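Local coordinates for protein alpha,alpha-trehalose-phosphate synthase (UDP-forming) (Burkholderia vietnamiensis, PDB 5TVG) that is a glycosyltransferase of family 20 with the two-domain GT-B architecture, here carrying bound uridine-5'-diphosphate and a magnesium ion, at residues 198-203 against 230-235; 265-270 against 359-364. All coordinates share one frame; numbering follows the deposited sequence.

Contact 1 (198-203 against 230-235); sequences ADKRAF and VAAYPI
The ring of Phe203 meets Val230 obliquely, CE2 lying 4.1 Å from Val230 CG2 and CD2 equally near that methyl, so CD2 and CE2 both meet one branch of the valine. The ring has further neighbours in the core: Phe167 packs edge-to-face with it, Phe194 meets it with planes about 40° apart, and Val183 and Met186 of helix 179-186 also touch it. Phe203 reaches the strand because its CG stands anti to the backbone N (chi1 -176°). The second branch of Val230 serves the previous helical turn, CG1 sitting 3.7 Å from Lys200 CB. Beyond that point the lysine is laid over the strand backbone: its CD comes to 3.7 Å from Ala231 CA, and its CE passes 4.4 Å from Ala232 CB. Methylenes of the Lys200 side chain do the touching along the strand, and no hydrogen bond joins the two segments; a bend at chi4 turns NZ off the line of the chain, where Asp197 makes a long, weak ion pair with it. The short axes approach to 7.7 Å and run nearly antiparallel, at 162°. Backbone hydrogen bonds of Ala231 with Ala192 and Phe194 tie its strand to 191-194 within the mixed sheet. Carbon-to-carbon contacts make this apolar helix-on-sheet packing, characteristic of the layered alpha/beta Rossmann-like domains of a GT-B glycosyltransferase.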
loop_
_atom_site.group_PDB
_atom_site.type_symbol
_atom_site.label_atom_id
_atom_site.label_comp_id
_atom_site.label_asym_id
_atom_site.label_seq_id
_atom_site.Cartn_x
_atom_site.Cartn_y
_atom_site.Cartn_z
ATOM N N ALA A 198 29.658 -23.848 0.692
ATOM C CA ALA A 198 29.015 -23.081 -0.370
ATOM C C ALA A 198 29.416 -21.607 -0.298
ATOM O O ALA A 198 29.707 -20.982 -1.331
ATOM C CB ALA A 198 27.488 -23.241 -0.285
ATOM N N ASP A 199 29.486 -21.040 0.911
ATOM C CA ASP A 199 29.890 -19.639 1.045
ATOM C C ASP A 199 31.318 -19.401 0.548
ATOM O O ASP A 199 31.592 -18.409 -0.141
ATOM C CB ASP A 199 29.809 -19.199 2.506
ATOM C CG ASP A 199 28.417 -19.279 3.071
ATOM O OD1 ASP A 199 27.489 -18.671 2.492
ATOM O OD2 ASP A 199 28.258 -19.989 4.091
ATOM N N LYS A 200 32.268 -20.252 0.960
ATOM C CA LYS A 200 33.650 -19.988 0.551
ATOM C C LYS A 200 33.827 -20.226 -0.941
ATOM O O LYS A 200 34.608 -19.526 -1.597
ATOM C CB LYS A 200 34.637 -20.778 1.400
ATOM C CG LYS A 200 34.756 -22.230 1.140
ATOM C CD LYS A 200 36.016 -22.716 1.838
ATOM C CE LYS A 200 36.092 -24.236 1.912
ATOM N NZ LYS A 200 36.695 -24.812 0.704
ATOM N N ARG A 201 33.092 -21.183 -1.495
ATOM C CA ARG A 201 33.118 -21.407 -2.935
ATOM C C ARG A 201 32.557 -20.216 -3.714
ATOM O O ARG A 201 33.072 -19.860 -4.782
ATOM C CB ARG A 201 32.313 -22.653 -3.255
ATOM C CG ARG A 201 32.641 -23.266 -4.597
ATOM C CD ARG A 201 32.021 -24.639 -4.685
ATOM N NE ARG A 201 32.603 -25.413 -5.781
ATOM C CZ ARG A 201 32.395 -26.713 -5.989
ATOM N NH1 ARG A 201 31.609 -27.407 -5.176
ATOM N NH2 ARG A 201 32.978 -27.312 -7.016
ATOM N N ALA A 202 31.500 -19.579 -3.209
ATOM C CA ALA A 202 30.991 -18.397 -3.906
ATOM C C ALA A 202 32.075 -17.330 -3.999
ATOM O O ALA A 202 32.281 -16.722 -5.058
ATOM C CB ALA A 202 29.753 -17.841 -3.187
ATOM N N PHE A 203 32.813 -17.129 -2.905
ATOM C CA PHE A 203 33.908 -16.167 -2.913
ATOM C C PHE A 203 34.995 -16.569 -3.906
ATOM O O PHE A 203 35.444 -15.749 -4.721
ATOM C CB PHE A 203 34.490 -16.071 -1.516
ATOM C CG PHE A 203 35.557 -15.042 -1.375
ATOM C CD1 PHE A 203 35.228 -13.687 -1.316
ATOM C CD2 PHE A 203 36.901 -15.414 -1.274
ATOM C CE1 PHE A 203 36.227 -12.708 -1.141
ATOM C CE2 PHE A 203 37.903 -14.436 -1.114
ATOM C CZ PHE A 203 37.563 -13.089 -1.048
ATOM N N VAL A 230 41.291 -19.252 2.442
ATOM C CA VAL A 230 39.835 -19.245 2.318
ATOM C C VAL A 230 39.330 -20.551 2.908
ATOM O O VAL A 230 39.676 -21.634 2.424
ATOM C CB VAL A 230 39.401 -19.068 0.856
ATOM C CG1 VAL A 230 37.885 -19.209 0.694
ATOM C CG2 VAL A 230 39.848 -17.681 0.361
ATOM N N ALA A 231 38.498 -20.466 3.943
ATOM C CA ALA A 231 38.130 -21.681 4.661
ATOM C C ALA A 231 36.757 -21.484 5.281
ATOM O O ALA A 231 36.262 -20.360 5.379
ATOM C CB ALA A 231 39.180 -22.044 5.735
ATOM N N ALA A 232 36.144 -22.597 5.691
ATOM C CA ALA A 232 34.857 -22.579 6.363
ATOM C C ALA A 232 35.020 -22.970 7.829
ATOM O O ALA A 232 35.711 -23.942 8.154
ATOM C CB ALA A 232 33.848 -23.523 5.669
ATOM N N TYR A 233 34.353 -22.233 8.706
ATOM C CA TYR A 233 34.336 -22.501 10.142
ATOM C C TYR A 233 32.890 -22.376 10.600
ATOM O O TYR A 233 32.496 -21.329 11.134
ATOM C CB TYR A 233 35.201 -21.493 10.922
ATOM C CG TYR A 233 36.573 -21.224 10.361
ATOM C CD1 TYR A 233 36.734 -20.411 9.248
ATOM C CD2 TYR A 233 37.723 -21.698 11.004
ATOM C CE1 TYR A 233 37.987 -20.149 8.735
ATOM C CE2 TYR A 233 38.979 -21.406 10.526
ATOM C CZ TYR A 233 39.116 -20.632 9.398
ATOM O OH TYR A 233 40.364 -20.343 8.903
ATOM N N PRO A 234 32.064 -23.400 10.386
ATOM C CA PRO A 234 30.638 -23.265 10.742
ATOM C C PRO A 234 30.483 -23.095 12.248
ATOM O O PRO A 234 31.052 -23.848 13.028
ATOM C CB PRO A 234 30.010 -24.584 10.249
ATOM C CG PRO A 234 31.287 -25.618 10.291
ATOM C CD PRO A 234 32.421 -24.752 9.879
ATOM N N ILE A 235 29.715 -22.092 12.659
ATOM C CA ILE A 235 29.557 -21.804 14.083
ATOM C C ILE A 235 28.602 -22.803 14.724
ATOM O O ILE A 235 27.530 -23.126 14.171
ATOM C CB ILE A 235 29.037 -20.371 14.300
ATOM C CG1 ILE A 235 30.051 -19.337 13.842
ATOM C CG2 ILE A 235 28.736 -20.148 15.767
ATOM C CD1 ILE A 235 29.578 -17.881 14.189
#

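Contact 2 (265-270 against 359-364); sequences RKLVMS and FRMSQV. With MG (magnesium ion), chain O.
Gln363 reaches back to the strand and uses its side-chain oxygen as a substitute for a backbone carbonyl: Leu267 N donates to Gln363 OE1 at 2.8 Å, in the plane of the amide. The bend at chi2 (62°) folds the side chain to this position, and its NE2 makes a weak bond to Met361 O. Water 1 spans Arg265 O and, weakly, Gln363 OE1. Next along the strand, Gln363 N donates to Leu267 O at 3.0 Å, while Val364 N offers the same oxygen a longer, weak bond. Met269 N then closes on Val364 O at 3.0 Å, nearly straight at 167°. Val268 and Val364 therefore pair as a parallel bridge, their side chains side by side on one face of the sheet, with Val268 CG2 4.1 Å from Val364 CB. These bonds join neighbouring strands 266-271 and 364-367 of the six-stranded parallel sheet in one Rossmann-like domain of the GT-B fold. Towards the helix end, Leu267 CD2 packs 3.7 Å from Ser362 CB, and the Met269 side chain crosses that of Phe359 at about a right angle, its CG meeting the ring at the edge, near its plane. The turn that delivers the second strand is itself fastened: Ser362 OG donates to Phe359 O at 2.6 Å and also hydrogen-bonds Tyr381 OH. Outside this, magnesium is bound by Arg360 O at 2.1 Å and by Ser362 O, with water 2 and Gln385 OE1 as further ligands; Gln385 NE2 also hydrogen-bonds Phe359 O.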
loop_
_atom_site.group_PDB
_atom_site.type_symbol
_atom_site.label_atom_id
_atom_site.label_comp_id
_atom_site.label_asym_id
_atom_site.label_seq_id
_atom_site.Cartn_x
_atom_site.Cartn_y
_atom_site.Cartn_z
ATOM N N ARG A 265 -2.489 -29.421 24.491
ATOM C CA ARG A 265 -2.277 -29.173 23.069
ATOM C C ARG A 265 -0.803 -29.304 22.710
ATOM O O ARG A 265 0.081 -29.010 23.516
ATOM C CB ARG A 265 -2.772 -27.785 22.696
ATOM C CG ARG A 265 -4.278 -27.656 22.795
ATOM C CD ARG A 265 -4.697 -26.207 22.798
ATOM N NE ARG A 265 -6.153 -26.088 22.794
ATOM C CZ ARG A 265 -6.804 -24.992 23.165
ATOM N NH1 ARG A 265 -6.121 -23.927 23.578
ATOM N NH2 ARG A 265 -8.130 -24.961 23.123
ATOM N N LYS A 266 -0.540 -29.734 21.478
ATOM C CA LYS A 266 0.833 -29.784 20.984
ATOM C C LYS A 266 1.323 -28.381 20.667
ATOM O O LYS A 266 0.540 -27.479 20.369
ATOM C CB LYS A 266 0.930 -30.674 19.734
ATOM C CG LYS A 266 0.275 -32.049 19.907
ATOM C CD LYS A 266 1.260 -33.185 19.699
ATOM C CE LYS A 266 0.749 -34.504 20.292
ATOM N NZ LYS A 266 1.001 -34.580 21.771
ATOM N N LEU A 267 2.639 -28.199 20.744
ATOM C CA LEU A 267 3.251 -26.882 20.653
ATOM C C LEU A 267 4.255 -26.873 19.515
ATOM O O LEU A 267 5.194 -27.672 19.504
ATOM C CB LEU A 267 3.915 -26.513 21.977
ATOM C CG LEU A 267 4.815 -25.266 21.962
ATOM C CD1 LEU A 267 3.969 -23.992 21.615
ATOM C CD2 LEU A 267 5.576 -25.120 23.251
ATOM N N VAL A 268 4.044 -25.984 18.560
ATOM C CA VAL A 268 5.016 -25.681 17.525
ATOM C C VAL A 268 5.646 -24.353 17.913
ATOM O O VAL A 268 4.934 -23.374 18.178
ATOM C CB VAL A 268 4.367 -25.606 16.129
ATOM C CG1 VAL A 268 5.422 -25.271 15.073
ATOM C CG2 VAL A 268 3.642 -26.922 15.745
ATOM N N MET A 269 6.967 -24.337 18.006
ATOM C CA MET A 269 7.724 -23.223 18.547
ATOM C C MET A 269 8.643 -22.612 17.488
ATOM O O MET A 269 9.390 -23.332 16.815
ATOM C CB MET A 269 8.543 -23.710 19.750
ATOM C CG MET A 269 9.085 -22.593 20.488
ATOM S SD MET A 269 7.891 -21.818 21.562
ATOM C CE MET A 269 8.919 -20.389 21.830
ATOM N N SER A 270 8.645 -21.281 17.400
ATOM C CA SER A 270 9.567 -20.537 16.548
ATOM C C SER A 270 10.110 -19.356 17.334
ATOM O O SER A 270 9.368 -18.724 18.085
ATOM C CB SER A 270 8.897 -19.999 15.286
ATOM O OG SER A 270 8.618 -21.034 14.385
ATOM N N PHE A 359 11.717 -24.419 23.921
ATOM C CA PHE A 359 12.088 -25.418 22.917
ATOM C C PHE A 359 11.877 -26.833 23.446
ATOM O O PHE A 359 11.310 -27.688 22.754
ATOM C CB PHE A 359 13.554 -25.242 22.502
ATOM C CG PHE A 359 13.832 -23.970 21.742
ATOM C CD1 PHE A 359 12.820 -23.323 21.044
ATOM C CD2 PHE A 359 15.112 -23.385 21.791
ATOM C CE1 PHE A 359 13.071 -22.149 20.355
ATOM C CE2 PHE A 359 15.377 -22.219 21.107
ATOM C CZ PHE A 359 14.357 -21.590 20.378
ATOM N N ARG A 360 12.342 -27.104 24.672
ATOM C CA ARG A 360 12.189 -28.442 25.250
ATOM C C ARG A 360 10.719 -28.844 25.379
ATOM O O ARG A 360 10.354 -29.994 25.111
ATOM C CB ARG A 360 12.858 -28.476 26.611
ATOM C CG ARG A 360 12.950 -29.824 27.282
ATOM C CD ARG A 360 13.876 -29.664 28.509
ATOM N NE ARG A 360 14.189 -30.928 29.158
ATOM C CZ ARG A 360 15.291 -31.634 28.933
ATOM N NH1 ARG A 360 16.201 -31.195 28.060
ATOM N NH2 ARG A 360 15.481 -32.778 29.585
ATOM N N MET A 361 9.872 -27.916 25.830
ATOM C CA MET A 361 8.457 -28.220 26.025
ATOM C C MET A 361 7.781 -28.557 24.710
ATOM O O MET A 361 6.864 -29.376 24.691
ATOM C CB MET A 361 7.741 -27.047 26.718
ATOM C CG MET A 361 6.277 -27.333 27.143
ATOM S SD MET A 361 5.429 -25.782 27.631
ATOM C CE MET A 361 6.881 -24.859 28.116
ATOM N N SER A 362 8.232 -27.957 23.606
ATOM C CA SER A 362 7.565 -28.085 22.321
ATOM C C SER A 362 7.771 -29.457 21.695
ATOM O O SER A 362 8.695 -30.207 22.037
ATOM C CB SER A 362 8.070 -27.044 21.331
ATOM O OG SER A 362 9.439 -27.278 21.065
ATOM N N GLN A 363 6.877 -29.772 20.741
ATOM C CA GLN A 363 6.990 -30.970 19.919
ATOM C C GLN A 363 7.697 -30.693 18.601
ATOM O O GLN A 363 8.281 -31.610 18.020
ATOM C CB GLN A 363 5.584 -31.552 19.619
ATOM C CG GLN A 363 4.947 -32.259 20.820
ATOM C CD GLN A 363 4.697 -31.324 22.044
ATOM O OE1 GLN A 363 4.020 -30.301 21.951
ATOM N NE2 GLN A 363 5.283 -31.678 23.169
ATOM N N VAL A 364 7.678 -29.455 18.118
ATOM C CA VAL A 364 8.244 -29.121 16.814
ATOM C C VAL A 364 9.019 -27.819 16.915
ATOM O O VAL A 364 8.523 -26.832 17.471
ATOM C CB VAL A 364 7.143 -28.969 15.737
ATOM C CG1 VAL A 364 7.754 -28.611 14.395
ATOM C CG2 VAL A 364 6.276 -30.230 15.646
HETATM MG MG MG O . 10.407 -31.020 23.292
HETATM O O HOH W 1 2.626 -29.256 24.810
HETATM O O HOH W 2 9.208 -33.259 23.005
#

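How the contacts relate
Contacts 1 and 2 follow one another along the chain without overlap, and their centres lie 32 Å apart, with nearest atoms about 14 Å apart. They belong to different sheets: contact 1 packs a helix on the mixed sheet containing 226-232, whereas contact 2 pairs strands in the parallel sheet containing 266-271, consistent with the two-domain GT-B plan. In contact 2 the Phe359 side chain is about 6 Å from bound UDP. Helix 376-384 carries the UDP-pocket residue Glu380 and also Tyr381, whose OH hydrogen-bonds Ser362 OG of contact 2. Lys379 NZ of that helix hydrogen-bonds Ile235 O, beyond the residues of 230-235 that pack on 198-203, giving both surroundings a common helix.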